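Helix-turn-helix domain-containing protein (Shewanella amazonensis SB2B, PDB 3KE2) is of unknown function but probably binds DNA through a winged helix-turn-helix domain, perhaps as a transcriptional regulator. Local coordinates at residues Q15-A18 with F19-L23; R81-G84 with P85-S88; S87-W90 with M91-H94. All blocks are in the same frame, centred on the assembly; numbering follows the deposited sequence. Where two conformers were deposited one is given.

Contact 1 (Q15-A18 with F19-L23)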
loop_
_atom_site.group_PDB
_atom_site.type_symbol
_atom_site.label_atom_id
_atom_site.label_comp_id
_atom_site.label_asym_id
_atom_site.label_seq_id
_atom_site.Cartn_x
_atom_site.Cartn_y
_atom_site.Cartn_z
ATOM N N GLN A 15 11.307 -2.473 1.612
ATOM C CA GLN A 15 9.923 -2.855 1.466
ATOM C C GLN A 15 9.069 -1.622 1.181
ATOM O O GLN A 15 8.209 -1.634 0.311
ATOM C CB GLN A 15 9.445 -3.509 2.744
ATOM C CG GLN A 15 8.267 -4.399 2.549
ATOM C CD GLN A 15 8.663 -5.749 2.015
ATOM O OE1 GLN A 15 8.309 -6.099 0.889
ATOM N NE2 GLN A 15 9.442 -6.504 2.804
ATOM N N HIS A 16 9.337 -0.552 1.926
ATOM C CA HIS A 16 8.602 0.703 1.795
ATOM C C HIS A 16 8.923 1.370 0.458
ATOM O O HIS A 16 8.027 1.941 -0.208
ATOM C CB HIS A 16 8.903 1.611 3.004
ATOM C CG HIS A 16 8.045 2.835 3.085
ATOM N ND1 HIS A 16 8.473 4.007 3.670
ATOM C CD2 HIS A 16 6.805 3.089 2.604
ATOM C CE1 HIS A 16 7.522 4.921 3.567
ATOM N NE2 HIS A 16 6.506 4.394 2.911
ATOM N N LYS A 17 10.194 1.262 0.058
ATOM C CA LYS A 17 10.672 1.822 -1.194
ATOM C C LYS A 17 9.880 1.152 -2.309
ATOM O O LYS A 17 9.328 1.827 -3.172
ATOM C CB LYS A 17 12.203 1.620 -1.335
ATOM C CG LYS A 17 12.881 2.420 -2.478
ATOM C CD LYS A 17 14.409 2.181 -2.574
ATOM C CE LYS A 17 15.030 2.994 -3.742
ATOM N NZ LYS A 17 16.482 2.703 -3.990
ATOM N N ALA A 18 9.770 -0.176 -2.238
ATOM C CA ALA A 18 9.040 -0.961 -3.244
ATOM C C ALA A 18 7.581 -0.589 -3.318
ATOM O O ALA A 18 6.979 -0.672 -4.369
ATOM C CB ALA A 18 9.184 -2.474 -2.978
ATOM N N PHE A 19 7.003 -0.212 -2.194
ATOM C CA PHE A 19 5.599 0.193 -2.134
ATOM C C PHE A 19 5.413 1.546 -2.812
ATOM O O PHE A 19 4.533 1.717 -3.635
ATOM C CB PHE A 19 5.132 0.216 -0.659
ATOM C CG PHE A 19 3.726 0.742 -0.447
ATOM C CD1 PHE A 19 2.626 -0.074 -0.649
ATOM C CD2 PHE A 19 3.516 2.052 0.006
ATOM C CE1 PHE A 19 1.349 0.415 -0.458
ATOM C CE2 PHE A 19 2.246 2.533 0.207
ATOM C CZ PHE A 19 1.161 1.719 -0.030
ATOM N N LEU A 20 6.251 2.508 -2.469
ATOM C CA LEU A 20 6.146 3.820 -3.067
ATOM C C LEU A 20 6.385 3.754 -4.593
ATOM O O LEU A 20 5.864 4.588 -5.346
ATOM C CB LEU A 20 7.121 4.793 -2.399
ATOM C CG LEU A 20 6.872 5.141 -0.920
ATOM C CD1 LEU A 20 8.052 5.907 -0.390
ATOM C CD2 LEU A 20 5.575 5.928 -0.702
ATOM N N ARG A 21 7.170 2.770 -5.042
ATOM C CA ARG A 21 7.440 2.574 -6.457
ATOM C C ARG A 21 6.140 2.253 -7.151
ATOM O O ARG A 21 5.832 2.774 -8.221
ATOM C CB ARG A 21 8.447 1.423 -6.668
ATOM C CG ARG A 21 8.819 1.120 -8.155
ATOM C CD ARG A 21 9.861 -0.033 -8.316
ATOM N NE ARG A 21 11.075 0.166 -7.513
ATOM C CZ ARG A 21 11.390 -0.557 -6.443
ATOM N NH1 ARG A 21 10.621 -1.570 -6.097
ATOM N NH2 ARG A 21 12.499 -0.309 -5.759
ATOM N N LYS A 22 5.353 1.377 -6.524
ATOM C CA LYS A 22 4.088 0.983 -7.132
ATOM C C LYS A 22 3.166 2.182 -7.155
ATOM O O LYS A 22 2.502 2.407 -8.156
ATOM C CB LYS A 22 3.426 -0.213 -6.417
ATOM C CG LYS A 22 4.358 -1.439 -6.191
ATOM C CD LYS A 22 3.632 -2.624 -5.491
ATOM C CE LYS A 22 4.586 -3.508 -4.609
ATOM N NZ LYS A 22 5.768 -4.072 -5.301
ATOM N N LEU A 23 3.131 2.975 -6.086
ATOM C CA LEU A 23 2.233 4.149 -6.080
ATOM C C LEU A 23 2.635 5.204 -7.079
ATOM O O LEU A 23 1.775 5.892 -7.653
ATOM C CB LEU A 23 2.128 4.791 -4.695
ATOM C CG LEU A 23 1.045 4.313 -3.737
ATOM C CD1 LEU A 23 0.850 2.846 -3.761
ATOM C CD2 LEU A 23 1.429 4.804 -2.335
HETATM O O HOH W 1 7.778 -2.760 -6.803
#
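Leu20 lies over one face of the His16 imidazole. Leu20 CD1 is 4.2 Å from the His16 ring centroid and 19° off the normal, a CH-pi contact displaced toward the rim. At the edge of the same ring, near its plane, comes Phe19 CD2. The Phe19 ring has Leu23 CD1 over one face, again toward the rim. His16 CG stands anti to the backbone N (chi1 -171°), which swings the ring along the helix to the residue one turn on. The backbone bonds are alpha-helical. Leu20 N to His16 O is the straightest of them, at 2.9 Å and 168°. On another side of the helix Arg21 packs on Ala18, though its placement is doubtful because a second conformer exists. A water there accepts from Lys22 NZ at 2.8 Å and, in the conformer given, from Arg21 NH1. It also gives a weak bond to Ala18 O. Lys22 NZ has a further partner in Ser56 OG. Both segments belong to helix 14-31. Leu20 packs on Trp90 and Val98 of helix 88-102, Phe19 and Leu23 meet Ile60, and Asp59 of the second subunit packs on His16 and Phe19.

Contact 2 (R81-G84 with P85-S88)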
loop_
_atom_site.group_PDB
_atom_site.type_symbol
_atom_site.label_atom_id
_atom_site.label_comp_id
_atom_site.label_asym_id
_atom_site.label_seq_id
_atom_site.Cartn_x
_atom_site.Cartn_y
_atom_site.Cartn_z
ATOM N N ARG A 81 -7.754 0.352 -13.496
ATOM C CA ARG A 81 -9.175 -0.038 -13.463
ATOM C C ARG A 81 -9.754 0.442 -12.157
ATOM O O ARG A 81 -10.848 0.997 -12.122
ATOM C CB ARG A 81 -9.376 -1.551 -13.605
ATOM C CG ARG A 81 -10.853 -2.003 -13.453
ATOM C CD ARG A 81 -11.048 -3.527 -13.598
ATOM N NE ARG A 81 -12.444 -3.923 -13.370
ATOM C CZ ARG A 81 -13.353 -4.068 -14.328
ATOM N NH1 ARG A 81 -13.026 -3.868 -15.593
ATOM N NH2 ARG A 81 -14.589 -4.416 -14.016
ATOM N N THR A 82 -9.021 0.220 -11.063
ATOM C CA THR A 82 -9.462 0.700 -9.736
ATOM C C THR A 82 -8.263 0.852 -8.827
ATOM O O THR A 82 -7.320 0.067 -8.914
ATOM C CB THR A 82 -10.458 -0.203 -9.044
ATOM O OG1 THR A 82 -10.960 0.486 -7.889
ATOM C CG2 THR A 82 -9.816 -1.527 -8.627
ATOM N N TRP A 83 -8.286 1.891 -7.993
ATOM C CA TRP A 83 -7.217 2.113 -7.024
ATOM C C TRP A 83 -7.444 1.291 -5.777
ATOM O O TRP A 83 -6.521 1.088 -4.989
ATOM C CB TRP A 83 -7.123 3.574 -6.619
ATOM C CG TRP A 83 -6.489 4.415 -7.630
ATOM C CD1 TRP A 83 -7.086 5.011 -8.687
ATOM C CD2 TRP A 83 -5.108 4.792 -7.675
ATOM N NE1 TRP A 83 -6.164 5.729 -9.396
ATOM C CE2 TRP A 83 -4.939 5.606 -8.804
ATOM C CE3 TRP A 83 -3.996 4.518 -6.865
ATOM C CZ2 TRP A 83 -3.712 6.162 -9.150
ATOM C CZ3 TRP A 83 -2.761 5.074 -7.211
ATOM C CH2 TRP A 83 -2.633 5.882 -8.350
ATOM N N GLY A 84 -8.682 0.845 -5.592
ATOM C CA GLY A 84 -9.052 0.066 -4.432
ATOM C C GLY A 84 -8.747 0.764 -3.119
ATOM O O GLY A 84 -9.169 1.893 -2.900
ATOM N N PRO A 85 -7.966 0.117 -2.254
ATOM C CA PRO A 85 -7.703 0.692 -0.948
ATOM C C PRO A 85 -6.706 1.844 -0.955
ATOM O O PRO A 85 -6.472 2.443 0.111
ATOM C CB PRO A 85 -7.090 -0.490 -0.188
ATOM C CG PRO A 85 -6.316 -1.198 -1.206
ATOM C CD PRO A 85 -7.136 -1.084 -2.485
ATOM N N ILE A 86 -6.121 2.136 -2.119
ATOM C CA ILE A 86 -5.118 3.180 -2.248
ATOM C C ILE A 86 -5.734 4.514 -2.632
ATOM O O ILE A 86 -6.588 4.623 -3.527
ATOM C CB ILE A 86 -4.062 2.810 -3.306
ATOM C CG1 ILE A 86 -3.440 1.446 -2.991
ATOM C CG2 ILE A 86 -2.983 3.870 -3.398
ATOM C CD1 ILE A 86 -2.881 1.322 -1.648
ATOM N N SER A 87 -5.280 5.539 -1.942
ATOM C CA SER A 87 -5.732 6.871 -2.175
ATOM C C SER A 87 -4.840 7.508 -3.224
ATOM O O SER A 87 -3.671 7.756 -2.984
ATOM C CB SER A 87 -5.670 7.659 -0.876
ATOM O OG SER A 87 -6.083 8.999 -1.073
ATOM N N SER A 88 -5.395 7.761 -4.398
ATOM C CA SER A 88 -4.647 8.400 -5.464
ATOM C C SER A 88 -4.260 9.837 -5.088
ATOM O O SER A 88 -3.172 10.287 -5.415
ATOM C CB SER A 88 -5.472 8.407 -6.745
ATOM O OG SER A 88 -6.616 9.208 -6.576
#
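Trp83 and Ser88 form the tight part of this corner. Ser88 CB sits over the centre of the Trp83 six-membered ring, 3.7 Å from its centroid and 18° off the normal, a CH-pi contact. Ile86 meets the same indole at its edge, with Ile86 CG2 3.7 Å from Trp83 CE3. The two side chains cross at about a right angle. Trp83 CG is anti to its carbonyl carbon (chi1 -76°), and this places the indole beside Ile86 and Ser88, three and five residues further on. The backbone makes a type II' beta turn from Trp83 to Ile86, with Gly84 and Pro85 at its corners. Ile86 N donates to Trp83 O at 3.1 Å. Gly84 takes the positive phi (56°) of the first corner, which favours glycine. The Thr82 end carries no packing against 85-88. Its ST turn, Gly84 N to Thr82 OG1 at 3.3 Å, is a bond within 81-84. Arg81 is exposed and marks the solvent side. Arg81 and Thr82 both face Glu63 in a classic beta bulge. The turn leads from strand 77-82 to helix 88-102. Trp83 packs on Ala26 and Asp30 of helix 14-31, Ile86 packs on Leu23, and Pro85 touches Leu23 of the second subunit.

Contact 3 (S87-W90 with M91-H94)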
loop_
_atom_site.group_PDB
_atom_site.type_symbol
_atom_site.label_atom_id
_atom_site.label_comp_id
_atom_site.label_asym_id
_atom_site.label_seq_id
_atom_site.Cartn_x
_atom_site.Cartn_y
_atom_site.Cartn_z
ATOM N N SER A 87 -5.280 5.539 -1.942
ATOM C CA SER A 87 -5.732 6.871 -2.175
ATOM C C SER A 87 -4.840 7.508 -3.224
ATOM O O SER A 87 -3.671 7.756 -2.984
ATOM C CB SER A 87 -5.670 7.659 -0.876
ATOM O OG SER A 87 -6.083 8.999 -1.073
ATOM N N SER A 88 -5.395 7.761 -4.398
ATOM C CA SER A 88 -4.647 8.400 -5.464
ATOM C C SER A 88 -4.260 9.837 -5.088
ATOM O O SER A 88 -3.172 10.287 -5.415
ATOM C CB SER A 88 -5.472 8.407 -6.745
ATOM O OG SER A 88 -6.616 9.208 -6.576
ATOM N N ALA A 89 -5.149 10.547 -4.394
ATOM C CA ALA A 89 -4.899 11.939 -3.992
ATOM C C ALA A 89 -3.648 12.101 -3.112
ATOM O O ALA A 89 -3.015 13.158 -3.091
ATOM C CB ALA A 89 -6.120 12.503 -3.269
ATOM N N TRP A 90 -3.306 11.057 -2.377
ATOM C CA TRP A 90 -2.144 11.100 -1.498
ATOM C C TRP A 90 -0.872 11.282 -2.299
ATOM O O TRP A 90 -0.051 12.119 -1.980
ATOM C CB TRP A 90 -2.055 9.820 -0.667
ATOM C CG TRP A 90 -0.975 9.843 0.352
ATOM C CD1 TRP A 90 -1.079 10.270 1.629
ATOM C CD2 TRP A 90 0.377 9.408 0.179
ATOM N NE1 TRP A 90 0.133 10.126 2.279
ATOM C CE2 TRP A 90 1.040 9.605 1.399
ATOM C CE3 TRP A 90 1.083 8.866 -0.886
ATOM C CZ2 TRP A 90 2.386 9.289 1.580
ATOM C CZ3 TRP A 90 2.420 8.549 -0.708
ATOM C CH2 TRP A 90 3.058 8.763 0.523
HETATM N N MSE A 91 -0.699 10.490 -3.344
HETATM C CA MSE A 91 0.503 10.620 -4.171
HETATM C C MSE A 91 0.596 12.053 -4.756
HETATM O O MSE A 91 1.696 12.612 -4.855
HETATM C CB MSE A 91 0.557 9.551 -5.275
HETATM C CG MSE A 91 1.844 9.636 -6.033
HETATM SE SE MSE A 91 3.372 9.219 -4.926
HETATM C CE MSE A 91 4.567 10.478 -5.555
ATOM N N ASP A 92 -0.558 12.655 -5.101
ATOM C CA ASP A 92 -0.597 14.035 -5.649
ATOM C C ASP A 92 0.177 15.005 -4.767
ATOM O O ASP A 92 0.913 15.874 -5.237
ATOM C CB ASP A 92 -2.030 14.561 -5.785
ATOM C CG ASP A 92 -2.863 13.786 -6.797
ATOM O OD1 ASP A 92 -2.339 12.919 -7.529
ATOM O OD2 ASP A 92 -4.074 14.070 -6.879
ATOM N N THR A 93 0.010 14.834 -3.480
ATOM C CA THR A 93 0.637 15.681 -2.499
ATOM C C THR A 93 2.104 15.385 -2.270
ATOM O O THR A 93 2.865 16.303 -1.983
ATOM C CB THR A 93 -0.103 15.488 -1.144
ATOM O OG1 THR A 93 -1.513 15.722 -1.345
ATOM C CG2 THR A 93 0.480 16.397 -0.007
ATOM N N HIS A 94 2.509 14.122 -2.429
ATOM C CA HIS A 94 3.887 13.704 -2.105
ATOM C C HIS A 94 4.812 13.365 -3.293
ATOM O O HIS A 94 5.925 12.843 -3.092
ATOM C CB HIS A 94 3.794 12.498 -1.119
ATOM C CG HIS A 94 3.137 12.828 0.210
ATOM N ND1 HIS A 94 1.771 12.992 0.357
ATOM C CD2 HIS A 94 3.663 12.999 1.450
ATOM C CE1 HIS A 94 1.491 13.285 1.618
ATOM N NE2 HIS A 94 2.620 13.289 2.303
#
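Trp90 O is gripped twice by His94. His94 ND1 donates to Trp90 O at 3.1 Å, with an N-H...O angle of 162°. His94 N donates to Trp90 O at 3.3 Å. The oxygen lies near the plane of the imidazole, so the bond helps fix the rotation of that ring. Thr93 N adds a weak bond to the same oxygen. The imidazole also lies on the Trp90 indole as an offset stack. Its centroid is 4.2 Å from that of the Trp90 six-membered ring, with the planes 11° apart. His94 ND1 is over the centre of the indole, while His94 CE1 comes within 3.5 Å of Trp90 NE1. Trp90 CG stands anti to the backbone N (chi1 -174°), which brings one indole face against the His94 ring. The Trp90-His94 pair is an i to i+4 contact in the first turns of helix 88-102, the helix that follows the two-stranded sheet of the winged helix-turn-helix fold. Thr93 OG1 gives a weak bond to Ala89 O at 3.4 Å. Met91, a selenomethionine, is buried and packs on Tyr24 and His27 of helix 14-31. Met91 SE lies 4.4 Å from Trp90 CZ3. Trp90 also packs on Gly84 of the second subunit.

Contact 1 comes first, within the early turns of helix 14-31. The chain then passes through two further helices and the strands 63-67 and 77-82. Contact 2 closes the tight turn after the second strand. Contact 3 follows at once, sharing Ser87 and Ser88 with contact 2, and opens helix 88-102. No contact nests in another or crosses it: they stand in series, and only 2 and 3 overlap. Helix 14-31 joins them in space. Leu23 CD1 of contact 1 packs on Ile86 CG2 of contact 2 at 4.0 Å, and Leu20 CD2 meets Trp90 CH2 of contact 3 at 4.0 Å. All three also touch the second subunit.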